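Local coordinates for protein polymerase X (Deinococcus radiodurans, PDB 2W9M) that probably extends DNA from deoxyribonucleoside triphosphates as a family X DNA polymerase, and also carries a zinc-binding polymerase/histidinol phosphatase (PHP) domain, at residues H332-W337 with G399-I404. Residues are numbered along the deposited sequence; the frame is centred on the assembly and turned at random.
Sequences HTHSTW and GSEVDI. With ZN (zinc ion), chain D; ZN (zinc ion), chain E.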
loop_
_atom_site.group_PDB
_atom_site.type_symbol
_atom_site.label_atom_id
_atom_site.label_comp_id
_atom_site.label_asym_id
_atom_site.label_seq_id
_atom_site.Cartn_x
_atom_site.Cartn_y
_atom_site.Cartn_z
ATOM N N HIS A 332 -7.495 -8.855 6.916
ATOM C CA HIS A 332 -6.066 -8.599 7.023
ATOM C C HIS A 332 -5.787 -7.192 7.559
ATOM O O HIS A 332 -5.272 -6.333 6.854
ATOM C CB HIS A 332 -5.370 -8.839 5.679
ATOM C CG HIS A 332 -3.880 -8.785 5.760
ATOM N ND1 HIS A 332 -3.075 -8.710 4.639
ATOM C CD2 HIS A 332 -3.043 -8.773 6.821
ATOM C CE1 HIS A 332 -1.812 -8.668 5.012
ATOM N NE2 HIS A 332 -1.761 -8.704 6.334
ATOM N N THR A 333 -6.146 -6.972 8.818
ATOM C CA THR A 333 -5.873 -5.713 9.496
ATOM C C THR A 333 -5.030 -6.003 10.735
ATOM O O THR A 333 -5.030 -7.127 11.235
ATOM C CB THR A 333 -7.170 -5.023 9.929
ATOM O OG1 THR A 333 -7.866 -5.868 10.853
ATOM C CG2 THR A 333 -8.067 -4.753 8.727
ATOM N N HIS A 334 -4.306 -5.002 11.226
ATOM C CA HIS A 334 -3.456 -5.193 12.400
ATOM C C HIS A 334 -3.905 -4.338 13.579
ATOM O O HIS A 334 -4.473 -3.263 13.398
ATOM C CB HIS A 334 -1.987 -4.923 12.063
ATOM C CG HIS A 334 -1.406 -5.907 11.098
ATOM N ND1 HIS A 334 -0.601 -6.952 11.491
ATOM C CD2 HIS A 334 -1.529 -6.012 9.751
ATOM C CE1 HIS A 334 -0.248 -7.659 10.432
ATOM N NE2 HIS A 334 -0.800 -7.107 9.365
ATOM N N SER A 335 -3.650 -4.834 14.785
ATOM C CA SER A 335 -4.065 -4.154 16.003
ATOM C C SER A 335 -2.890 -3.967 16.954
ATOM O O SER A 335 -1.758 -4.352 16.658
ATOM C CB SER A 335 -5.151 -4.961 16.714
ATOM O OG SER A 335 -4.600 -6.112 17.341
ATOM N N THR A 336 -3.183 -3.387 18.111
ATOM C CA THR A 336 -2.198 -3.203 19.169
ATOM C C THR A 336 -1.537 -4.514 19.617
ATOM O O THR A 336 -0.393 -4.508 20.074
ATOM C CB THR A 336 -2.830 -2.472 20.366
ATOM O OG1 THR A 336 -2.543 -1.072 20.260
ATOM C CG2 THR A 336 -2.280 -3.002 21.679
ATOM N N TRP A 337 -2.252 -5.630 19.472
ATOM C CA TRP A 337 -1.701 -6.950 19.783
ATOM C C TRP A 337 -0.398 -7.222 19.032
ATOM O O TRP A 337 0.489 -7.913 19.532
ATOM C CB TRP A 337 -2.713 -8.051 19.446
ATOM C CG TRP A 337 -3.846 -8.137 20.405
ATOM C CD1 TRP A 337 -5.020 -7.442 20.354
ATOM C CD2 TRP A 337 -3.920 -8.967 21.565
ATOM N NE1 TRP A 337 -5.822 -7.790 21.412
ATOM C CE2 TRP A 337 -5.166 -8.724 22.176
ATOM C CE3 TRP A 337 -3.052 -9.895 22.152
ATOM C CZ2 TRP A 337 -5.568 -9.371 23.342
ATOM C CZ3 TRP A 337 -3.451 -10.538 23.314
ATOM C CH2 TRP A 337 -4.697 -10.273 23.894
ATOM N N GLY A 399 -8.510 -13.961 12.490
ATOM C CA GLY A 399 -7.488 -14.522 11.635
ATOM C C GLY A 399 -6.098 -14.271 12.174
ATOM O O GLY A 399 -5.922 -13.768 13.287
ATOM N N SER A 400 -5.102 -14.628 11.376
ATOM C CA SER A 400 -3.716 -14.376 11.727
ATOM C C SER A 400 -2.900 -14.273 10.452
ATOM O O SER A 400 -3.201 -14.943 9.468
ATOM C CB SER A 400 -3.182 -15.505 12.611
ATOM O OG SER A 400 -1.782 -15.392 12.791
ATOM N N GLU A 401 -1.879 -13.425 10.453
ATOM C CA GLU A 401 -0.946 -13.410 9.336
ATOM C C GLU A 401 0.239 -14.294 9.684
ATOM O O GLU A 401 1.202 -13.842 10.300
ATOM C CB GLU A 401 -0.476 -11.998 8.994
ATOM C CG GLU A 401 0.329 -11.961 7.706
ATOM C CD GLU A 401 0.826 -10.583 7.349
ATOM O OE1 GLU A 401 0.513 -9.630 8.096
ATOM O OE2 GLU A 401 1.530 -10.461 6.315
ATOM N N VAL A 402 0.150 -15.559 9.287
ATOM C CA VAL A 402 1.141 -16.561 9.637
ATOM C C VAL A 402 2.374 -16.441 8.749
ATOM O O VAL A 402 2.269 -16.473 7.521
ATOM C CB VAL A 402 0.545 -17.970 9.516
ATOM C CG1 VAL A 402 1.566 -19.029 9.904
ATOM C CG2 VAL A 402 -0.703 -18.076 10.370
ATOM N N ASP A 403 3.537 -16.295 9.376
ATOM C CA ASP A 403 4.795 -16.167 8.650
ATOM C C ASP A 403 5.144 -17.504 8.008
ATOM O O ASP A 403 4.924 -18.558 8.599
ATOM C CB ASP A 403 5.912 -15.718 9.600
ATOM C CG ASP A 403 6.987 -14.890 8.902
ATOM O OD1 ASP A 403 7.442 -15.286 7.804
ATOM O OD2 ASP A 403 7.387 -13.841 9.460
ATOM N N ILE A 404 5.668 -17.453 6.787
ATOM C CA ILE A 404 6.135 -18.646 6.095
ATOM C C ILE A 404 7.618 -18.847 6.385
ATOM O O ILE A 404 8.455 -18.053 5.948
ATOM C CB ILE A 404 5.930 -18.521 4.574
ATOM C CG1 ILE A 404 4.453 -18.279 4.255
ATOM C CG2 ILE A 404 6.438 -19.760 3.864
ATOM C CD1 ILE A 404 4.192 -17.893 2.809
HETATM ZN ZN ZN D . -0.005 -7.626 7.276
HETATM ZN ZN ZN E . 2.450 -8.603 5.907
#
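His-332 and Glu-401 lie nearest each other, CA to CA 7.4 Å, where the chain turns a corner at His-332 and strand 396-403 passes without pairing to it. The gap is bridged by zinc: His-332 NE2 binds the ion at 2.3 Å, His-334 NE2 also at 2.3 Å, and Glu-401 OE1 at 2.2 Å. The His-Thr-His sequence suits this, since two imidazoles separated by the single residue Thr-333 can aim their NE2 atoms at one metal. Glu-401 is long enough to reach it: CG lies anti to the backbone N (chi1 -171°) and the chain stays extended beyond, carrying the carboxylate to both ions. Its plane stands 80° from the His-332 ring and 59° from that of His-334, and OE1 sits at the edge of both rings, 3.0 Å from His-332 NE2, a closeness imposed by the shared metal. Glu-401 OE2 binds the second zinc at 2.1 Å, making the carboxylate a bridge, and takes a hydrogen bond from Ser-426. Glu-487 hydrogen-bonds ND1 of His-332, which, with the zinc on NE2, fixes the ring's rotation and probably makes NE2 a stronger donor to zinc. Asp-516 completes the first site; His-428 and His-456 complete the second. With a third zinc, held by Asp-339, His-364 and His-518, this makes the trinuclear centre characteristic of PHP domains, and it lies buried at the C-terminal ends of the parallel strands, with strand 358-364 between strands 329-333 and 396-403, and helices 344-353 and 376-391 packing against the loop that follows His-334.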